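Local coordinates for protein putative adhesin (Komagataella phaffii, PDB 5FX8) that is a putative cell-wall adhesin that may take part in cell-cell interaction, here represented by its N-terminal part with two cohesin-like domains, at residues E238-G243 with I247-A252; L79-D84 with L90-S95. All coordinates share one frame; numbering follows the deposited sequence.

Contact 1. Residues E238-G243 with I247-A252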
ATOM      1  N   GLU C 238       7.592 -29.713   2.249  1.00 19.69           N
ATOM      2  CA  GLU C 238       6.855 -29.538   1.004  1.00 21.94           C
ATOM      3  C   GLU C 238       6.182 -30.813   0.506  1.00 23.01           C
ATOM      4  O   GLU C 238       5.146 -30.735  -0.158  1.00 20.42           O
ATOM      5  CB  GLU C 238       7.768 -29.043  -0.113  1.00 23.82           C
ATOM      6  CG  GLU C 238       8.554 -27.831   0.178  1.00 25.86           C
ATOM      7  CD  GLU C 238       9.243 -27.317  -1.068  1.00 39.61           C
ATOM      8  OE1 GLU C 238      10.368 -27.786  -1.385  1.00 36.45           O
ATOM      9  OE2 GLU C 238       8.641 -26.451  -1.745  1.00 40.91           O
ATOM     10  N   SER C 239       6.761 -31.983   0.764  1.00 22.13           N
ATOM     11  CA  SER C 239       6.195 -33.235   0.280  1.00 23.08           C
ATOM     12  C   SER C 239       6.805 -34.381   1.062  1.00 21.58           C
ATOM     13  O   SER C 239       7.930 -34.275   1.544  1.00 24.87           O
ATOM     14  CB  SER C 239       6.466 -33.411  -1.204  1.00 21.72           C
ATOM     15  OG  SER C 239       7.850 -33.269  -1.391  1.00 25.50           O
ATOM     16  N   PHE C 240       6.064 -35.478   1.177  1.00 22.04           N
ATOM     17  CA  PHE C 240       6.518 -36.589   2.010  1.00 24.38           C
ATOM     18  C   PHE C 240       5.847 -37.879   1.556  1.00 25.31           C
ATOM     19  O   PHE C 240       4.648 -38.057   1.772  1.00 29.19           O
ATOM     20  CB  PHE C 240       6.224 -36.294   3.475  1.00 22.92           C
ATOM     21  CG  PHE C 240       6.403 -37.456   4.380  1.00 23.13           C
ATOM     22  CD1 PHE C 240       7.634 -38.087   4.489  1.00 26.07           C
ATOM     23  CD2 PHE C 240       5.356 -37.909   5.142  1.00 21.64           C
ATOM     24  CE1 PHE C 240       7.801 -39.153   5.322  1.00 22.12           C
ATOM     25  CE2 PHE C 240       5.522 -38.972   5.977  1.00 24.51           C
ATOM     26  CZ  PHE C 240       6.750 -39.594   6.069  1.00 24.11           C
ATOM     27  N   GLU C 241       6.613 -38.772   0.935  1.00 29.31           N
ATOM     28  CA  GLU C 241       6.172 -40.130   0.622  1.00 30.49           C
ATOM     29  C   GLU C 241       7.030 -41.139   1.377  1.00 29.01           C
ATOM     30  O   GLU C 241       8.253 -41.028   1.404  1.00 27.36           O
ATOM     31  CB  GLU C 241       6.269 -40.421  -0.872  1.00 32.48           C
ATOM     32  CG  GLU C 241       5.322 -39.637  -1.719  1.00 39.38           C
ATOM     33  CD  GLU C 241       5.350 -40.078  -3.165  1.00 54.84           C
ATOM     34  OE1 GLU C 241       6.340 -39.768  -3.858  1.00 52.62           O
ATOM     35  OE2 GLU C 241       4.391 -40.746  -3.607  1.00 61.77           O
ATOM     36  N   CYS C 242       6.398 -42.135   1.979  1.00 33.72           N
ATOM     37  CA  CYS C 242       7.135 -43.168   2.698  1.00 31.82           C
ATOM     38  C   CYS C 242       6.553 -44.523   2.328  1.00 36.99           C
ATOM     39  O   CYS C 242       5.402 -44.824   2.658  1.00 34.94           O
ATOM     40  CB  CYS C 242       7.084 -42.944   4.204  1.00 32.98           C
ATOM     41  SG  CYS C 242       7.914 -44.215   5.249  1.00 43.92           S
ATOM     42  N   GLY C 243       7.351 -45.333   1.631  1.00 40.81           N
ATOM     43  CA  GLY C 243       7.029 -46.716   1.375  1.00 36.85           C
ATOM     44  C   GLY C 243       7.940 -47.618   2.184  1.00 38.02           C
ATOM     45  O   GLY C 243       8.756 -47.167   2.976  1.00 43.67           O
ATOM     46  N   ILE C 247      11.756 -43.588   0.789  1.00 26.39           N
ATOM     47  CA  ILE C 247      11.190 -42.376   1.364  1.00 26.51           C
ATOM     48  C   ILE C 247      11.551 -41.200   0.471  1.00 27.40           C
ATOM     49  O   ILE C 247      12.713 -41.042   0.091  1.00 25.15           O
ATOM     50  CB  ILE C 247      11.687 -42.107   2.793  1.00 27.89           C
ATOM     51  CG1 ILE C 247      11.503 -43.308   3.705  1.00 33.33           C
ATOM     52  CG2 ILE C 247      10.921 -40.975   3.387  1.00 26.90           C
ATOM     53  CD1 ILE C 247      12.158 -43.133   5.058  1.00 27.18           C
ATOM     54  N   SER C 248      10.559 -40.378   0.143  1.00 28.16           N
ATOM     55  CA  SER C 248      10.750 -39.097  -0.522  1.00 23.28           C
ATOM     56  C   SER C 248      10.406 -37.967   0.434  1.00 26.53           C
ATOM     57  O   SER C 248       9.412 -38.036   1.163  1.00 23.51           O
ATOM     58  CB  SER C 248       9.869 -38.975  -1.751  1.00 24.86           C
ATOM     59  OG  SER C 248      10.396 -39.694  -2.827  1.00 25.83           O
ATOM     60  N   LEU C 249      11.196 -36.901   0.395  1.00 23.89           N
ATOM     61  CA  LEU C 249      10.971 -35.821   1.334  1.00 20.96           C
ATOM     62  C   LEU C 249      11.486 -34.530   0.733  1.00 23.19           C
ATOM     63  O   LEU C 249      12.494 -34.543   0.033  1.00 25.40           O
ATOM     64  CB  LEU C 249      11.670 -36.139   2.642  1.00 21.48           C
ATOM     65  CG  LEU C 249      11.423 -35.237   3.824  1.00 23.57           C
ATOM     66  CD1 LEU C 249       9.942 -35.129   4.099  1.00 33.28           C
ATOM     67  CD2 LEU C 249      12.124 -35.837   4.989  1.00 20.90           C
ATOM     68  N   SER C 250      10.794 -33.420   0.997  1.00 22.71           N
ATOM     69  CA  SER C 250      11.189 -32.115   0.476  1.00 22.97           C
ATOM     70  C   SER C 250      10.975 -31.012   1.505  1.00 23.01           C
ATOM     71  O   SER C 250      10.042 -31.053   2.304  1.00 20.54           O
ATOM     72  CB  SER C 250      10.405 -31.744  -0.771  1.00 27.33           C
ATOM     73  OG  SER C 250      10.609 -32.687  -1.776  1.00 25.44           O
ATOM     74  N   PHE C 251      11.812 -29.993   1.438  1.00 20.40           N
ATOM     75  CA  PHE C 251      11.755 -28.898   2.389  1.00 21.46           C
ATOM     76  C   PHE C 251      11.884 -27.565   1.670  1.00 22.64           C
ATOM     77  O   PHE C 251      12.681 -27.415   0.746  1.00 26.22           O
ATOM     78  CB  PHE C 251      12.869 -28.987   3.425  1.00 22.47           C
ATOM     79  CG  PHE C 251      12.698 -30.063   4.454  1.00 21.80           C
ATOM     80  CD1 PHE C 251      11.924 -29.846   5.587  1.00 21.09           C
ATOM     81  CD2 PHE C 251      13.380 -31.268   4.337  1.00 21.58           C
ATOM     82  CE1 PHE C 251      11.805 -30.823   6.564  1.00 17.69           C
ATOM     83  CE2 PHE C 251      13.260 -32.242   5.304  1.00 19.56           C
ATOM     84  CZ  PHE C 251      12.477 -32.019   6.417  1.00 19.47           C
ATOM     85  N   ALA C 252      11.099 -26.596   2.096  1.00 27.36           N
ATOM     86  CA  ALA C 252      11.237 -25.215   1.654  1.00 26.17           C
ATOM     87  C   ALA C 252      11.325 -24.371   2.900  1.00 22.25           C
ATOM     88  O   ALA C 252      10.487 -24.491   3.791  1.00 28.64           O
ATOM     89  CB  ALA C 252      10.058 -24.754   0.804  1.00 25.74           C
TER
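F240 and L249 face each other as a non-hydrogen-bonded pair in an antiparallel beta hairpin of the second cohesin-like domain, and they illustrate how such a hairpin sorts its side chains. The ring of F240, with CG anti to the backbone N (chi1 169°), lies across L249 obliquely, CD1 to CD1 at 3.8 Å. I247 runs alongside the same ring and offers CG2 to F240 CE1 at 4.1 Å, while its CG1 branch turns to the sulfur of C242. That sulfur is tied by a disulfide to C192 of strand 189-200, and this strand, together with strand 260-268, packs against the apolar face formed by F240, C242, I247 and L249.

The other face is polar. The hydroxyls of S239 and S250 meet at 2.8 Å between the two OG atoms, and S250 OG also has D180 within weak hydrogen-bonding range. Between these faces, the backbones of E241 and S248 bond reciprocally, with S248 N to E241 O at 2.7 Å.

Towards A252 the pattern changes, because E238 points at the partner strand. Its chain stretches beyond CG, so that CG and CD run alongside the A252 methyl; N178 hydrogen-bonds OE1. At the root of this side chain, E238 N donates to S250 O at 2.8 Å.

Contact 2. Residues L79-D84 with L90-S95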
ATOM      1  N   LEU C  79      45.886 -70.127   8.785  1.00 31.85           N
ATOM      2  CA  LEU C  79      45.867 -69.874  10.214  1.00 29.50           C
ATOM      3  C   LEU C  79      44.433 -69.627  10.636  1.00 26.23           C
ATOM      4  O   LEU C  79      43.545 -69.426   9.809  1.00 23.57           O
ATOM      5  CB  LEU C  79      46.757 -68.686  10.578  1.00 31.25           C
ATOM      6  CG  LEU C  79      46.504 -67.355   9.874  1.00 27.32           C
ATOM      7  CD1 LEU C  79      45.473 -66.573  10.597  1.00 21.93           C
ATOM      8  CD2 LEU C  79      47.779 -66.597   9.854  1.00 28.46           C
ATOM      9  N   SER C  80      44.228 -69.632  11.939  1.00 24.43           N
ATOM     10  CA  SER C  80      42.967 -69.260  12.535  1.00 23.66           C
ATOM     11  C   SER C  80      43.254 -68.252  13.640  1.00 25.73           C
ATOM     12  O   SER C  80      44.370 -68.186  14.152  1.00 25.89           O
ATOM     13  CB  SER C  80      42.247 -70.474  13.073  1.00 22.09           C
ATOM     14  OG  SER C  80      42.984 -71.009  14.128  1.00 25.90           O
ATOM     15  N   THR C  81      42.249 -67.455  13.997  1.00 22.23           N
ATOM     16  CA  THR C  81      42.414 -66.343  14.920  1.00 20.21           C
ATOM     17  C   THR C  81      41.427 -66.475  16.067  1.00 19.13           C
ATOM     18  O   THR C  81      40.345 -67.030  15.913  1.00 23.81           O
ATOM     19  CB  THR C  81      42.183 -64.965  14.232  1.00 21.03           C
ATOM     20  OG1 THR C  81      40.928 -64.973  13.537  1.00 24.19           O
ATOM     21  CG2 THR C  81      43.279 -64.606  13.258  1.00 19.29           C
ATOM     22  N   ALA C  82      41.790 -65.941  17.214  1.00 20.27           N
ATOM     23  CA  ALA C  82      40.837 -65.821  18.299  1.00 21.83           C
ATOM     24  C   ALA C  82      41.296 -64.647  19.150  1.00 20.77           C
ATOM     25  O   ALA C  82      42.491 -64.383  19.222  1.00 23.71           O
ATOM     26  CB  ALA C  82      40.751 -67.113  19.107  1.00 20.83           C
ATOM     27  N   PHE C  83      40.351 -63.921  19.741  1.00 19.87           N
ATOM     28  CA  PHE C  83      40.636 -62.742  20.552  1.00 18.20           C
ATOM     29  C   PHE C  83      40.301 -63.051  21.996  1.00 20.75           C
ATOM     30  O   PHE C  83      39.251 -63.622  22.286  1.00 21.59           O
ATOM     31  CB  PHE C  83      39.822 -61.538  20.078  1.00 20.15           C
ATOM     32  CG  PHE C  83      40.151 -60.239  20.766  1.00 22.53           C
ATOM     33  CD1 PHE C  83      41.374 -59.637  20.597  1.00 23.17           C
ATOM     34  CD2 PHE C  83      39.201 -59.590  21.532  1.00 22.58           C
ATOM     35  CE1 PHE C  83      41.648 -58.448  21.211  1.00 22.22           C
ATOM     36  CE2 PHE C  83      39.480 -58.407  22.138  1.00 18.62           C
ATOM     37  CZ  PHE C  83      40.698 -57.839  21.980  1.00 19.78           C
ATOM     38  N   ASP C  84      41.200 -62.696  22.889  1.00 23.39           N
ATOM     39  CA  ASP C  84      40.945 -62.789  24.316  1.00 21.45           C
ATOM     40  C   ASP C  84      40.338 -61.464  24.763  1.00 22.36           C
ATOM     41  O   ASP C  84      41.002 -60.429  24.727  1.00 23.15           O
ATOM     42  CB  ASP C  84      42.237 -63.106  25.058  1.00 22.15           C
ATOM     43  CG  ASP C  84      42.012 -63.372  26.510  1.00 23.44           C
ATOM     44  OD1 ASP C  84      40.917 -63.069  26.995  1.00 26.76           O
ATOM     45  OD2 ASP C  84      42.934 -63.872  27.177  1.00 30.12           O
ATOM     46  N   LEU C  90      45.092 -60.669  20.529  1.00 21.63           N
ATOM     47  CA  LEU C  90      44.663 -61.441  19.379  1.00 22.42           C
ATOM     48  C   LEU C  90      45.727 -62.486  19.077  1.00 23.67           C
ATOM     49  O   LEU C  90      46.903 -62.146  18.950  1.00 27.84           O
ATOM     50  CB  LEU C  90      44.433 -60.523  18.180  1.00 22.32           C
ATOM     51  CG  LEU C  90      43.828 -61.139  16.923  1.00 23.05           C
ATOM     52  CD1 LEU C  90      42.446 -61.662  17.219  1.00 23.17           C
ATOM     53  CD2 LEU C  90      43.784 -60.164  15.778  1.00 19.78           C
ATOM     54  N   THR C  91      45.330 -63.752  18.979  1.00 20.52           N
ATOM     55  CA  THR C  91      46.278 -64.828  18.729  1.00 22.51           C
ATOM     56  C   THR C  91      46.085 -65.384  17.329  1.00 22.87           C
ATOM     57  O   THR C  91      44.996 -65.827  16.981  1.00 24.18           O
ATOM     58  CB  THR C  91      46.126 -65.954  19.746  1.00 26.22           C
ATOM     59  OG1 THR C  91      46.176 -65.424  21.072  1.00 24.27           O
ATOM     60  CG2 THR C  91      47.239 -66.950  19.565  1.00 25.57           C
ATOM     61  N   PHE C  92      47.137 -65.387  16.537  1.00 24.72           N
ATOM     62  CA  PHE C  92      47.097 -66.072  15.257  1.00 23.21           C
ATOM     63  C   PHE C  92      47.737 -67.437  15.450  1.00 28.13           C
ATOM     64  O   PHE C  92      48.812 -67.542  16.039  1.00 29.40           O
ATOM     65  CB  PHE C  92      47.837 -65.280  14.182  1.00 22.82           C
ATOM     66  CG  PHE C  92      47.279 -63.907  13.931  1.00 23.97           C
ATOM     67  CD1 PHE C  92      47.524 -62.864  14.798  1.00 24.67           C
ATOM     68  CD2 PHE C  92      46.555 -63.649  12.802  1.00 21.21           C
ATOM     69  CE1 PHE C  92      47.022 -61.610  14.553  1.00 21.60           C
ATOM     70  CE2 PHE C  92      46.067 -62.410  12.562  1.00 21.44           C
ATOM     71  CZ  PHE C  92      46.295 -61.388  13.438  1.00 21.84           C
ATOM     72  N   THR C  93      47.066 -68.480  14.986  1.00 29.04           N
ATOM     73  CA  THR C  93      47.535 -69.847  15.160  1.00 29.88           C
ATOM     74  C   THR C  93      47.566 -70.550  13.813  1.00 32.40           C
ATOM     75  O   THR C  93      46.518 -70.847  13.246  1.00 33.30           O
ATOM     76  CB  THR C  93      46.644 -70.590  16.131  1.00 29.84           C
ATOM     77  OG1 THR C  93      46.665 -69.910  17.384  1.00 27.69           O
ATOM     78  CG2 THR C  93      47.132 -71.989  16.304  1.00 30.41           C
ATOM     79  N   PHE C  94      48.758 -70.840  13.319  1.00 37.30           N
ATOM     80  CA  PHE C  94      48.886 -71.507  12.036  1.00 42.77           C
ATOM     81  C   PHE C  94      48.473 -72.975  12.126  1.00 47.63           C
ATOM     82  O   PHE C  94      48.537 -73.596  13.188  1.00 51.36           O
ATOM     83  CB  PHE C  94      50.315 -71.385  11.543  1.00 46.24           C
ATOM     84  CG  PHE C  94      50.738 -69.984  11.255  1.00 40.22           C
ATOM     85  CD1 PHE C  94      51.182 -69.157  12.258  1.00 44.02           C
ATOM     86  CD2 PHE C  94      50.721 -69.500   9.967  1.00 36.68           C
ATOM     87  CE1 PHE C  94      51.585 -67.868  11.971  1.00 40.39           C
ATOM     88  CE2 PHE C  94      51.124 -68.225   9.689  1.00 34.12           C
ATOM     89  CZ  PHE C  94      51.550 -67.412  10.680  1.00 34.49           C
ATOM     90  N   SER C  95      48.069 -73.536  10.984  1.00 51.56           N
ATOM     91  CA  SER C  95      47.388 -74.842  10.925  1.00 64.00           C
ATOM     92  C   SER C  95      48.199 -75.824  10.080  1.00 74.04           C
ATOM     93  O   SER C  95      47.758 -76.305   9.028  1.00 73.88           O
ATOM     94  CB  SER C  95      45.957 -74.660  10.364  1.00 54.94           C
ATOM     95  OG  SER C  95      45.277 -73.544  10.941  1.00 45.71           O
TER
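L79 sets its two methyls against two phenylalanines of the neighbouring strand, a clear case of how an antiparallel beta hairpin builds one wall of a hydrophobic core, here in the first cohesin-like domain. CD2 sits over one face of the F94 ring, a CH-pi contact with the methyl 4.1 Å from the ring centroid and 27° off its normal. CD1 reaches the edge of the F92 ring, near its plane, 3.8 Å from F92 CD2. The first torsion of L79 (chi1 55°) puts CG between the backbone N and the carbonyl carbon, and the second then turns one methyl to each ring.

T81 lies alongside F92, with CG2 3.4 Å from F92 CD2. T81 is thus divided: its methyl serves the apolar cluster, whereas OG1 bonds to the carbonyl oxygen of S66. Further along, L90 lays CD1 against F83 CB at 3.9 Å, and its own CB meets the F83 ring at the edge, in plane.

The backbone sets this order. S80 with T93 and A82 with T91 form hydrogen-bonded pairs, whose side chains rise on the face opposite to the leucines and phenylalanines. Outside the hairpin, F29 and F31 meet F92 edge-to-face, while V108, F110 and L104 of strand 101-114 take up F92, T81 with L90, and F94 respectively. Strands 68-72 and 45-49 bond to the outer edges of the two strands, so both are flanked within the sheet. The straightest of the cross-strand bonds runs from T91 N to A82 O, 2.9 Å long with an angle of 179° at the hydrogen.

How the contacts relate
Contacts 1 and 2 are both antiparallel hairpins, but they belong to different cohesin-like domains and lie on opposite sides of the chain's centre, their own centres about 50 Å apart. They share no strands and do not touch. Each sets mainly apolar side chains inward and mostly polar or small ones outward, and both are partly buried. In contact 2 both strands have further neighbours in the sheet, and three phenylalanines lie among the inward side chains. Strand 237-242 of contact 1 is instead outermost in its sheet within this chain; there a disulfide supplements the apolar packing, and a glutamate lies near A252, which packs on R403 of a neighbouring linoleate 11-lipoxygenase chain.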